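Local coordinates for protein putative amidohydrolase (Unidentified, PDB 3FEQ) that probably hydrolyses dipeptides with a C-terminal proline, acting as a zinc-dependent prolidase of the amidohydrolase superfamily, at residues V379-P384 / G395-Y400; L343-A348 / E386-V391; A258-M263 / A314-G319; A205-S210 / T234-A239; G101-R106 / E399-R404. All coordinates share one frame; numbering follows the deposited sequence.

Contact 1 (V379-P384 / G395-Y400); sequences VLDGNP and GARVEY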
# COMPACT_ATOMS: atom_id res chain seq x y z
N VAL C 379 2.86 -32.68 46.72
CA VAL C 379 2.87 -33.27 48.04
C VAL C 379 2.41 -32.28 49.10
O VAL C 379 2.96 -31.20 49.26
CB VAL C 379 4.22 -33.89 48.38
CG1 VAL C 379 4.31 -34.21 49.85
CG2 VAL C 379 4.42 -35.15 47.56
N LEU C 380 1.40 -32.70 49.85
CA LEU C 380 0.56 -31.81 50.62
C LEU C 380 0.64 -32.20 52.09
O LEU C 380 0.49 -33.37 52.43
CB LEU C 380 -0.87 -31.97 50.12
CG LEU C 380 -1.64 -30.75 49.62
CD1 LEU C 380 -0.69 -29.77 48.98
CD2 LEU C 380 -2.70 -31.21 48.65
N ASP C 381 0.86 -31.21 52.95
CA ASP C 381 0.91 -31.42 54.40
C ASP C 381 -0.48 -31.30 55.02
O ASP C 381 -0.88 -30.22 55.47
CB ASP C 381 1.87 -30.40 55.02
CG ASP C 381 2.08 -30.61 56.52
OD1 ASP C 381 2.40 -31.74 56.93
OD2 ASP C 381 1.96 -29.62 57.28
N GLY C 382 -1.22 -32.39 55.04
CA GLY C 382 -2.58 -32.36 55.55
C GLY C 382 -3.51 -32.98 54.53
O GLY C 382 -3.07 -33.41 53.47
N ASN C 383 -4.79 -33.01 54.85
CA ASN C 383 -5.75 -33.69 54.01
C ASN C 383 -6.81 -32.74 53.47
O ASN C 383 -7.65 -32.24 54.21
CB ASN C 383 -6.41 -34.83 54.79
CG ASN C 383 -7.56 -35.44 54.04
OD1 ASN C 383 -7.43 -35.82 52.88
ND2 ASN C 383 -8.72 -35.50 54.69
N PRO C 384 -6.76 -32.47 52.15
CA PRO C 384 -7.63 -31.50 51.51
C PRO C 384 -9.08 -31.96 51.51
O PRO C 384 -10.00 -31.14 51.54
CB PRO C 384 -7.10 -31.45 50.07
CG PRO C 384 -6.43 -32.75 49.87
CD PRO C 384 -5.84 -33.11 51.20
N GLY C 395 0.16 -21.26 48.70
CA GLY C 395 1.44 -21.98 48.73
C GLY C 395 1.92 -22.41 50.11
O GLY C 395 3.05 -22.88 50.26
N ALA C 396 1.05 -22.25 51.11
CA ALA C 396 1.42 -22.43 52.51
C ALA C 396 1.75 -23.88 52.85
O ALA C 396 2.80 -24.17 53.42
CB ALA C 396 0.31 -21.90 53.41
N ARG C 397 0.86 -24.79 52.46
CA ARG C 397 0.94 -26.18 52.91
C ARG C 397 1.33 -27.22 51.84
O ARG C 397 1.05 -28.41 51.99
CB ARG C 397 -0.37 -26.58 53.59
CG ARG C 397 -0.21 -26.92 55.06
CD ARG C 397 -1.57 -27.03 55.74
NE ARG C 397 -1.86 -25.86 56.57
CZ ARG C 397 -2.54 -24.79 56.18
NH1 ARG C 397 -3.03 -24.71 54.95
NH2 ARG C 397 -2.74 -23.80 57.02
N VAL C 398 2.01 -26.78 50.78
CA VAL C 398 2.52 -27.68 49.75
C VAL C 398 4.04 -27.65 49.79
O VAL C 398 4.64 -26.61 49.56
CB VAL C 398 2.03 -27.27 48.34
CG1 VAL C 398 1.94 -25.76 48.22
CG2 VAL C 398 2.94 -27.83 47.26
N GLU C 399 4.66 -28.78 50.12
CA GLU C 399 6.10 -28.77 50.30
C GLU C 399 6.88 -29.48 49.21
O GLU C 399 8.09 -29.31 49.11
CB GLU C 399 6.51 -29.30 51.67
CG GLU C 399 6.23 -30.75 51.89
CD GLU C 399 5.10 -30.96 52.86
OE1 GLU C 399 3.95 -31.09 52.40
OE2 GLU C 399 5.37 -30.95 54.08
N TYR C 400 6.20 -30.27 48.38
CA TYR C 400 6.85 -30.84 47.21
C TYR C 400 6.04 -30.66 45.95
O TYR C 400 4.84 -30.93 45.93
CB TYR C 400 7.16 -32.32 47.41
CG TYR C 400 8.21 -32.59 48.47
CD1 TYR C 400 9.53 -32.22 48.27
CD2 TYR C 400 7.88 -33.25 49.64
CE1 TYR C 400 10.50 -32.49 49.23
CE2 TYR C 400 8.84 -33.51 50.61
CZ TYR C 400 10.15 -33.14 50.39
OH TYR C 400 11.11 -33.40 51.34
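Val379 and Tyr400 form an antiparallel hydrogen-bonded pair, with Val379 N donating to Tyr400 O (2.8 Å). Beside it lies a classic beta bulge. Glu399 and Tyr400 both face Val379, whose O accepts from Glu399 N (3.1 Å) and, weakly, from Tyr400 N (3.5 Å). Packing is close here. The valine and tyrosine side chains lie side by side and point the same way, Val379 CB to Tyr400 CB, 3.5 Å, and Val379 CG1 comes to the edge of the tyrosine ring. In the next, non-hydrogen-bonded pair, Leu380 CD1 meets Val398 CB at 3.7 Å. Past Leu380 the contact loosens toward solvent. Asp381 N still donates to Arg397 O (3.0 Å), but the aspartate carboxylate and the arginine form no salt bridge; instead Arg397 CD rests near Asp381 O. On the other flank the poorly ordered side chain of Glu399, bent at chi2 (-109°), is modelled with its carboxylate near Asp381 CB. The two modelled carboxylate planes stand almost perpendicular, and their like charges should disfavour closer approach. Strand 377-380 lies between strands 398-403 and 56-66 in the sheet; Val379 packs on Val57 and Leu380 on Met58, while Tyr400 leans on Leu407 of strand 406-410.

Contact 2 (L343-A348 / E386-V391); sequences LGNLEA and EDIGVV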
# COMPACT_ATOMS: atom_id res chain seq x y z
N LEU C 343 -20.02 -26.30 46.42
CA LEU C 343 -20.04 -27.72 46.12
C LEU C 343 -19.04 -28.36 47.08
O LEU C 343 -18.25 -27.65 47.67
CB LEU C 343 -19.64 -27.96 44.66
CG LEU C 343 -20.03 -26.86 43.66
CD1 LEU C 343 -19.10 -26.85 42.46
CD2 LEU C 343 -21.48 -26.94 43.19
N GLY C 344 -19.07 -29.67 47.26
CA GLY C 344 -18.12 -30.28 48.20
C GLY C 344 -16.68 -29.93 47.85
O GLY C 344 -16.40 -29.57 46.71
N ASN C 345 -15.76 -30.04 48.81
CA ASN C 345 -14.36 -29.92 48.44
C ASN C 345 -13.75 -31.11 47.68
O ASN C 345 -12.64 -31.00 47.16
CB ASN C 345 -13.45 -29.38 49.55
CG ASN C 345 -13.75 -29.96 50.91
OD1 ASN C 345 -14.67 -30.75 51.07
ND2 ASN C 345 -12.97 -29.55 51.90
N LEU C 346 -14.50 -32.20 47.52
CA LEU C 346 -14.17 -33.21 46.52
C LEU C 346 -14.32 -32.62 45.13
O LEU C 346 -13.41 -32.71 44.30
CB LEU C 346 -15.09 -34.42 46.62
CG LEU C 346 -14.53 -35.80 46.29
CD1 LEU C 346 -15.62 -36.68 45.70
CD2 LEU C 346 -13.32 -35.78 45.38
N GLU C 347 -15.47 -32.01 44.89
CA GLU C 347 -15.73 -31.33 43.64
C GLU C 347 -14.71 -30.22 43.33
O GLU C 347 -14.22 -30.11 42.21
CB GLU C 347 -17.17 -30.80 43.61
CG GLU C 347 -17.62 -30.21 42.28
CD GLU C 347 -17.32 -31.10 41.09
OE1 GLU C 347 -17.55 -32.33 41.19
OE2 GLU C 347 -16.87 -30.57 40.04
N ALA C 348 -14.36 -29.43 44.35
CA ALA C 348 -13.36 -28.38 44.20
C ALA C 348 -12.02 -28.94 43.72
O ALA C 348 -11.39 -28.39 42.82
CB ALA C 348 -13.18 -27.63 45.50
N GLU C 386 -10.76 -32.98 53.79
CA GLU C 386 -11.45 -32.49 54.98
C GLU C 386 -11.18 -31.03 55.32
O GLU C 386 -12.05 -30.33 55.82
CB GLU C 386 -11.12 -33.35 56.19
CG GLU C 386 -12.29 -34.20 56.63
CD GLU C 386 -11.85 -35.56 57.14
OE1 GLU C 386 -12.28 -36.58 56.56
OE2 GLU C 386 -11.05 -35.60 58.10
N ASP C 387 -9.95 -30.58 55.09
CA ASP C 387 -9.66 -29.16 55.15
C ASP C 387 -9.22 -28.62 53.79
O ASP C 387 -8.11 -28.88 53.34
CB ASP C 387 -8.62 -28.85 56.22
CG ASP C 387 -8.31 -27.36 56.33
OD1 ASP C 387 -9.25 -26.54 56.14
OD2 ASP C 387 -7.14 -27.02 56.59
N ILE C 388 -10.10 -27.86 53.15
CA ILE C 388 -9.80 -27.31 51.84
C ILE C 388 -8.71 -26.26 51.93
O ILE C 388 -8.03 -25.97 50.95
CB ILE C 388 -11.06 -26.70 51.19
CG1 ILE C 388 -10.80 -26.40 49.71
CG2 ILE C 388 -11.51 -25.45 51.93
CD1 ILE C 388 -10.36 -27.59 48.91
N GLY C 389 -8.50 -25.73 53.13
CA GLY C 389 -7.47 -24.72 53.36
C GLY C 389 -6.04 -25.18 53.14
O GLY C 389 -5.15 -24.35 53.02
N VAL C 390 -5.81 -26.50 53.08
CA VAL C 390 -4.44 -27.01 52.88
C VAL C 390 -3.98 -26.79 51.44
O VAL C 390 -2.80 -26.91 51.12
CB VAL C 390 -4.25 -28.52 53.30
CG1 VAL C 390 -4.99 -28.83 54.58
CG2 VAL C 390 -4.68 -29.47 52.21
N VAL C 391 -4.93 -26.41 50.60
CA VAL C 391 -4.67 -26.13 49.21
C VAL C 391 -4.95 -24.67 48.92
O VAL C 391 -4.29 -24.07 48.08
CB VAL C 391 -5.57 -26.98 48.30
CG1 VAL C 391 -5.15 -26.81 46.90
CG2 VAL C 391 -5.46 -28.43 48.66
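Asn345, in the first turn of helix 345-351, packs against Ile388, which opens a short 3-10 turn (388-390) in the connection between strands 377-380 and 398-403. This is a surface contact between a helix start, with Gly344 at the N-cap, and a turn of the amidohydrolase fold. The two side chains carry most of it, sliding past each other in opposite directions. Asn345 CB touches Ile388 CD1 at 3.6 Å, while the amide end runs back along the isoleucine until ND2 lies 3.5 Å from Ile388 CB. No hydrogen bond joins the two segments; across this contact the amide meets the isoleucine by packing alone. Ile388 has CG1 anti to its own N (chi1 -168°), which sends CG1 toward the helix, and chi2 (57°) then sets CD1 against Asn345 CB. A second, lighter contact comes from one turn further on, where the methyl of Ala348 faces the same CD1. Helix 335-340 completes the cluster, because Asn345 and Ile388 both rest on its Ala340 and Ile388 also touches Arg337. Helical bonding starts directly at the contact, Ala348 N donating to Gly344 O (3.1 Å). Ile388 CD1 faces both helix residues from one side, its distance to Ala348 CB being 4.4 Å.

Contact 3 (A258-M263 / A314-G319); sequences AAAKLM and AGVKMG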
# COMPACT_ATOMS: atom_id res chain seq x y z
N ALA C 258 -31.80 -22.80 31.38
CA ALA C 258 -32.03 -23.11 29.97
C ALA C 258 -30.73 -23.35 29.24
O ALA C 258 -30.57 -24.34 28.52
CB ALA C 258 -32.78 -21.99 29.31
N ALA C 259 -29.79 -22.42 29.42
CA ALA C 259 -28.50 -22.50 28.76
C ALA C 259 -27.68 -23.65 29.35
O ALA C 259 -27.04 -24.41 28.62
CB ALA C 259 -27.75 -21.20 28.91
N ALA C 260 -27.74 -23.78 30.67
CA ALA C 260 -27.05 -24.86 31.35
C ALA C 260 -27.47 -26.21 30.80
O ALA C 260 -26.62 -27.04 30.47
CB ALA C 260 -27.32 -24.78 32.84
N LYS C 261 -28.77 -26.42 30.66
CA LYS C 261 -29.31 -27.67 30.15
C LYS C 261 -28.78 -27.91 28.74
O LYS C 261 -28.35 -29.02 28.42
CB LYS C 261 -30.84 -27.61 30.14
CG LYS C 261 -31.60 -28.84 30.68
CD LYS C 261 -33.08 -28.83 30.23
CE LYS C 261 -34.09 -29.37 31.24
NZ LYS C 261 -34.62 -30.71 30.89
N LEU C 262 -28.77 -26.86 27.92
CA LEU C 262 -28.22 -26.94 26.56
C LEU C 262 -26.73 -27.27 26.55
O LEU C 262 -26.26 -28.01 25.69
CB LEU C 262 -28.44 -25.62 25.82
CG LEU C 262 -28.07 -25.58 24.34
CD1 LEU C 262 -29.02 -26.45 23.54
CD2 LEU C 262 -28.15 -24.14 23.87
N MET C 263 -26.00 -26.71 27.51
CA MET C 263 -24.59 -27.00 27.68
C MET C 263 -24.34 -28.47 28.02
O MET C 263 -23.47 -29.10 27.43
CB MET C 263 -23.99 -26.10 28.76
CG MET C 263 -22.95 -25.14 28.23
SD MET C 263 -22.31 -24.02 29.48
CE MET C 263 -23.86 -23.43 30.13
N ALA C 314 -27.73 -28.92 36.38
CA ALA C 314 -27.88 -29.37 35.00
C ALA C 314 -26.81 -30.39 34.62
O ALA C 314 -26.87 -30.98 33.53
CB ALA C 314 -27.87 -28.19 34.05
N GLY C 315 -25.85 -30.63 35.51
CA GLY C 315 -24.81 -31.61 35.27
C GLY C 315 -23.89 -31.19 34.14
O GLY C 315 -23.65 -31.94 33.19
N VAL C 316 -23.38 -29.97 34.24
CA VAL C 316 -22.39 -29.47 33.31
C VAL C 316 -21.04 -29.47 33.99
O VAL C 316 -20.87 -28.79 35.01
CB VAL C 316 -22.71 -28.02 32.93
CG1 VAL C 316 -21.80 -27.55 31.82
CG2 VAL C 316 -24.16 -27.89 32.51
N LYS C 317 -20.08 -30.20 33.43
CA LYS C 317 -18.71 -30.24 33.99
C LYS C 317 -18.05 -28.86 34.24
O LYS C 317 -18.10 -27.98 33.38
CB LYS C 317 -17.78 -31.13 33.14
CG LYS C 317 -17.89 -32.63 33.43
CD LYS C 317 -18.63 -33.36 32.33
CE LYS C 317 -17.65 -34.06 31.39
NZ LYS C 317 -18.12 -34.09 29.98
N MET C 318 -17.45 -28.70 35.41
CA MET C 318 -16.82 -27.44 35.81
C MET C 318 -15.32 -27.58 36.01
O MET C 318 -14.87 -28.39 36.81
CB MET C 318 -17.43 -26.92 37.10
CG MET C 318 -18.75 -26.28 36.91
SD MET C 318 -19.45 -25.85 38.50
CE MET C 318 -20.47 -27.30 38.80
N GLY C 319 -14.54 -26.75 35.33
CA GLY C 319 -13.09 -26.72 35.51
C GLY C 319 -12.66 -25.57 36.38
O GLY C 319 -13.37 -24.59 36.53
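Ala314 and Val316 stand on either side of Gly315 and turn their side chains onto helix 257-266, meeting Ala260 and Met263. Gly315 is the positive-phi residue of a Schellman motif that ends helix 302-314, in the TIM-barrel-like amidohydrolase fold, and this reversal lets one short segment touch the helix with the residues before and after it. Ala314 points its CB toward the helix and lands beside Ala260, methyl to methyl at 3.7 Å; the same CB lies 3.9 Å from Lys261 N, so it rests on backbone as well as on side chain. Lys261 starts its side chain away from the loop. Val316 faces the next part of the helix surface with both branches. Its CG1, anti to the valine N (chi1 -172°), reaches Met263 CB at 4.0 Å, and CG2 turns back toward the backbone at Ala260. No polar bond crosses the contact, which is apolar packing of alanine, valine and methionine side chains. Met263 does more than face the valine: its chain, bent at chi3 (-50°), also packs on Tyr311 of helix 302-314, Val270 of strand 269-271, and Ile238 and Val242 of helix 235-243. Beyond the valine the segment straightens and pairs through Lys317 and Gly319 with Val270, running alongside strand 269-271, the outermost strand of the parallel sheet in this chain. At the point where the valine fits against the helix, Val316 CG2 comes to 3.3 Å from Ala260 O and 4.4 Å from Ala260 CB.

Contact 4 (A205-S210 / T234-A239); sequences ANTQYS and TGRAIA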
# COMPACT_ATOMS: atom_id res chain seq x y z
N ALA C 205 -24.01 -7.16 28.94
CA ALA C 205 -25.26 -7.75 28.47
C ALA C 205 -25.27 -8.22 27.02
O ALA C 205 -26.04 -9.12 26.67
CB ALA C 205 -26.44 -6.80 28.72
N ASN C 206 -24.44 -7.64 26.16
CA ASN C 206 -24.56 -7.95 24.74
C ASN C 206 -23.51 -8.86 24.12
O ASN C 206 -22.43 -9.06 24.66
CB ASN C 206 -24.84 -6.71 23.89
CG ASN C 206 -23.81 -5.63 24.07
OD1 ASN C 206 -24.06 -4.63 24.74
ND2 ASN C 206 -22.65 -5.80 23.43
N THR C 207 -23.87 -9.42 22.97
CA THR C 207 -23.19 -10.56 22.39
C THR C 207 -22.17 -10.06 21.39
O THR C 207 -22.23 -8.92 20.95
CB THR C 207 -24.19 -11.43 21.63
OG1 THR C 207 -24.71 -10.70 20.50
CG2 THR C 207 -25.33 -11.84 22.57
N GLN C 208 -21.23 -10.92 21.02
CA GLN C 208 -20.14 -10.51 20.15
C GLN C 208 -19.86 -11.58 19.12
O GLN C 208 -19.87 -12.76 19.45
CB GLN C 208 -18.88 -10.19 20.98
CG GLN C 208 -18.90 -8.79 21.61
CD GLN C 208 -17.69 -8.53 22.51
OE1 GLN C 208 -16.66 -9.20 22.40
NE2 GLN C 208 -17.81 -7.55 23.40
N TYR C 209 -19.62 -11.16 17.88
CA TYR C 209 -19.40 -12.07 16.75
C TYR C 209 -20.70 -12.64 16.19
O TYR C 209 -21.57 -13.09 16.94
CB TYR C 209 -18.43 -13.22 17.08
CG TYR C 209 -16.98 -12.88 16.91
CD1 TYR C 209 -16.07 -13.09 17.94
CD2 TYR C 209 -16.50 -12.33 15.72
CE1 TYR C 209 -14.71 -12.76 17.80
CE2 TYR C 209 -15.15 -12.01 15.56
CZ TYR C 209 -14.26 -12.22 16.60
OH TYR C 209 -12.93 -11.90 16.44
N SER C 210 -20.81 -12.64 14.88
CA SER C 210 -21.94 -13.29 14.23
C SER C 210 -21.80 -14.81 14.35
O SER C 210 -20.70 -15.33 14.56
CB SER C 210 -21.96 -12.89 12.78
OG SER C 210 -20.84 -13.45 12.13
N THR C 234 -23.88 -13.98 29.83
CA THR C 234 -25.33 -14.21 29.91
C THR C 234 -25.79 -15.50 29.23
O THR C 234 -25.08 -16.03 28.35
CB THR C 234 -26.11 -13.04 29.28
OG1 THR C 234 -25.89 -13.03 27.86
CG2 THR C 234 -25.66 -11.71 29.87
N GLY C 235 -26.97 -16.00 29.59
CA GLY C 235 -27.50 -17.24 29.03
C GLY C 235 -27.70 -17.14 27.53
O GLY C 235 -27.54 -18.11 26.80
N ARG C 236 -28.01 -15.92 27.08
CA ARG C 236 -28.20 -15.61 25.67
C ARG C 236 -26.90 -15.78 24.89
O ARG C 236 -26.86 -16.51 23.89
CB ARG C 236 -28.68 -14.16 25.53
CG ARG C 236 -28.97 -13.72 24.09
CD ARG C 236 -29.48 -12.28 24.04
NE ARG C 236 -28.96 -11.57 22.87
CZ ARG C 236 -28.79 -10.25 22.82
NH1 ARG C 236 -28.31 -9.68 21.72
NH2 ARG C 236 -29.09 -9.50 23.86
N ALA C 237 -25.86 -15.10 25.36
CA ALA C 237 -24.52 -15.19 24.78
C ALA C 237 -23.94 -16.59 24.88
O ALA C 237 -23.23 -17.04 23.97
CB ALA C 237 -23.60 -14.19 25.45
N ILE C 238 -24.25 -17.29 25.96
CA ILE C 238 -23.77 -18.65 26.14
C ILE C 238 -24.43 -19.61 25.18
O ILE C 238 -23.76 -20.40 24.51
CB ILE C 238 -23.99 -19.15 27.57
CG1 ILE C 238 -23.00 -18.47 28.52
CG2 ILE C 238 -23.83 -20.67 27.61
CD1 ILE C 238 -23.35 -18.57 29.98
N ALA C 239 -25.76 -19.54 25.11
CA ALA C 239 -26.51 -20.52 24.35
C ALA C 239 -26.01 -20.55 22.92
O ALA C 239 -25.58 -21.59 22.43
CB ALA C 239 -28.00 -20.22 24.41
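Thr234 OG1, which lies 4.1 Å from Ala205 O across the contact, accepts a straight bond from Ala237 N (3.2 Å, 169° at the hydrogen). This is an N-cap: Thr234 ends strand 228-234, and its hydroxyl takes up an N-H of the first turn of helix 235-243, in a strand-to-helix passage of the TIM-barrel-like fold. The loop of residues 205-210 lies against that first turn. Thr207 is the residue that fills the contact, and its methyl does the touching. CG2 sits over one face of the Arg236 guanidinium, 3.7 Å from Arg236 NE and 3.8 Å from Arg236 CZ, and the two side chains cross at about a right angle. The same methyl also meets the helix, 4.1 Å from Ala237 CB. Arg236 gets to this place by leaving the helix with CG anti to its backbone N (chi1 -178°) and bending at chi3, which sets one face of the guanidinium against the Thr207 methyl. No hydrogen bond links the two segments. The polar end of the arginine is instead held by a second subunit, where NH2 bonds to Asn225, and Glu222 of that subunit packs against the arginine too. Thr207 likewise touches Ala223 of the second subunit, so the loop and the helix start share a subunit interface. On the loop side Arg236 NH2 stays 4.2 Å from Ala205 O.

Contact 5 (G101-R106 / E399-R404); sequences GFTSVR and EYVLQR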
# COMPACT_ATOMS: atom_id res chain seq x y z
N GLY C 101 1.49 -25.12 43.44
CA GLY C 101 1.06 -26.47 43.07
C GLY C 101 0.45 -26.63 41.69
O GLY C 101 0.03 -27.72 41.31
N PHE C 102 0.39 -25.55 40.92
CA PHE C 102 -0.11 -25.64 39.56
C PHE C 102 0.98 -26.07 38.61
O PHE C 102 2.03 -25.42 38.50
CB PHE C 102 -0.72 -24.31 39.14
CG PHE C 102 -1.94 -23.95 39.91
CD1 PHE C 102 -3.19 -24.40 39.51
CD2 PHE C 102 -1.84 -23.23 41.09
CE1 PHE C 102 -4.31 -24.11 40.25
CE2 PHE C 102 -2.97 -22.93 41.83
CZ PHE C 102 -4.20 -23.37 41.41
N THR C 103 0.77 -27.21 37.96
CA THR C 103 1.81 -27.80 37.14
C THR C 103 1.44 -27.70 35.68
O THR C 103 2.27 -27.92 34.79
CB THR C 103 2.05 -29.27 37.51
OG1 THR C 103 0.81 -29.91 37.79
CG2 THR C 103 2.94 -29.37 38.73
N SER C 104 0.18 -27.35 35.43
CA SER C 104 -0.30 -27.09 34.09
C SER C 104 -1.25 -25.92 34.17
O SER C 104 -1.90 -25.73 35.18
CB SER C 104 -1.00 -28.33 33.54
OG SER C 104 -0.09 -29.42 33.42
N VAL C 105 -1.21 -25.05 33.16
CA VAL C 105 -2.16 -23.94 33.05
C VAL C 105 -2.56 -23.78 31.61
O VAL C 105 -1.73 -23.98 30.71
CB VAL C 105 -1.58 -22.57 33.50
CG1 VAL C 105 -1.51 -22.47 35.01
CG2 VAL C 105 -0.24 -22.30 32.86
N ARG C 106 -3.83 -23.44 31.40
CA ARG C 106 -4.32 -23.10 30.07
C ARG C 106 -4.43 -21.60 29.97
O ARG C 106 -5.35 -21.02 30.53
CB ARG C 106 -5.69 -23.71 29.84
CG ARG C 106 -6.15 -23.69 28.41
CD ARG C 106 -7.48 -24.40 28.28
NE ARG C 106 -8.54 -23.70 28.99
CZ ARG C 106 -9.82 -23.75 28.66
NH1 ARG C 106 -10.23 -24.49 27.62
NH2 ARG C 106 -10.71 -23.05 29.36
N GLU C 399 4.66 -28.78 50.12
CA GLU C 399 6.10 -28.77 50.30
C GLU C 399 6.88 -29.48 49.21
O GLU C 399 8.09 -29.31 49.11
CB GLU C 399 6.51 -29.30 51.67
CG GLU C 399 6.23 -30.75 51.89
CD GLU C 399 5.10 -30.96 52.86
OE1 GLU C 399 3.95 -31.09 52.40
OE2 GLU C 399 5.37 -30.95 54.08
N TYR C 400 6.20 -30.27 48.38
CA TYR C 400 6.85 -30.84 47.21
C TYR C 400 6.04 -30.66 45.95
O TYR C 400 4.84 -30.93 45.93
CB TYR C 400 7.16 -32.32 47.41
CG TYR C 400 8.21 -32.59 48.47
CD1 TYR C 400 9.53 -32.22 48.27
CD2 TYR C 400 7.88 -33.25 49.64
CE1 TYR C 400 10.50 -32.49 49.23
CE2 TYR C 400 8.84 -33.51 50.61
CZ TYR C 400 10.15 -33.14 50.39
OH TYR C 400 11.11 -33.40 51.34
N VAL C 401 6.68 -30.20 44.88
CA VAL C 401 6.06 -30.23 43.57
C VAL C 401 6.94 -30.98 42.57
O VAL C 401 8.11 -30.67 42.40
CB VAL C 401 5.73 -28.83 43.04
CG1 VAL C 401 5.16 -28.91 41.65
CG2 VAL C 401 4.76 -28.12 43.96
N LEU C 402 6.37 -32.01 41.95
CA LEU C 402 7.07 -32.74 40.92
C LEU C 402 6.47 -32.44 39.57
O LEU C 402 5.25 -32.40 39.41
CB LEU C 402 6.98 -34.24 41.19
CG LEU C 402 8.19 -34.87 41.88
CD1 LEU C 402 8.22 -34.46 43.33
CD2 LEU C 402 8.12 -36.37 41.74
N GLN C 403 7.33 -32.26 38.58
CA GLN C 403 6.87 -31.97 37.23
C GLN C 403 7.57 -32.88 36.23
O GLN C 403 8.79 -32.98 36.23
CB GLN C 403 7.12 -30.50 36.93
CG GLN C 403 6.21 -29.88 35.89
CD GLN C 403 6.28 -28.37 35.88
OE1 GLN C 403 5.30 -27.70 35.58
NE2 GLN C 403 7.45 -27.82 36.20
N ARG C 404 6.80 -33.59 35.41
CA ARG C 404 7.34 -34.58 34.48
C ARG C 404 8.53 -35.36 35.06
O ARG C 404 9.64 -35.33 34.53
CB ARG C 404 7.72 -33.93 33.14
CG ARG C 404 6.54 -33.73 32.19
CD ARG C 404 7.00 -33.41 30.78
NE ARG C 404 7.67 -32.11 30.70
CZ ARG C 404 8.89 -31.92 30.22
NH1 ARG C 404 9.59 -32.94 29.76
NH2 ARG C 404 9.41 -30.70 30.19
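Thr103 and Val401 meet methyl to methyl, CG2 of the threonine 3.7 Å from CG1 of the valine, their side chains sliding past each other in opposite directions. The valine holds CG1 anti to its N (chi1 177°) and presents CG2 to Gly101, whose CA lies 4.1 Å away. Thr103 CG2 also rests near the backbone of the next residue, 3.9 Å from Leu402 O. Gln403 packs beside Thr103. The methyl contacts are apolar, and Gly101, Thr103 and Val401 are buried. The short strand axes approach to 8.2 Å at 41°, so the strands face each other through side chains and are not paired edges. In the next shell, Gly101 is the positive-phi end of a Schellman motif that closes the helix before strand 102-107, bringing the bare CA up to the valine. Thr103 is fixed by backbone bonds with Phe61 and Arg128, and its OG1 bonds weakly to Phe61 O, consistent with the rotation that turns the methyl toward Val401. Further out, Arg106 forms a salt bridge with Glu250. Strand 102-107 runs parallel to strand 56-66, which pairs with strand 377-380 and through it with strand 398-403, from which Leu402 packs on Leu407 of strand 406-410.

In the fold
Contacts 1 and 5 share Glu399 and Tyr400 on strand 398-403, their centres 12 Å apart, so that strand is held by strand 377-380 and packed on strand 102-107. Contact 2 adjoins contact 1 (centres 13 Å apart) in the connection between those antiparallel strands; Arg397 NH1 lies 2.9 Å from Gly389 O. Contact 3 touches contact 2 where Leu343 CD1 meets Met318 CE, and contact 4 where Met263 CE meets Ile238 CG2 at 3.7 Å. Contact 4, opposite contact 1 across the chain centre, follows from strand 228-234, which carries the zinc ligand His231; the Ala237 side chain is about 12 Å from a bound zinc ion.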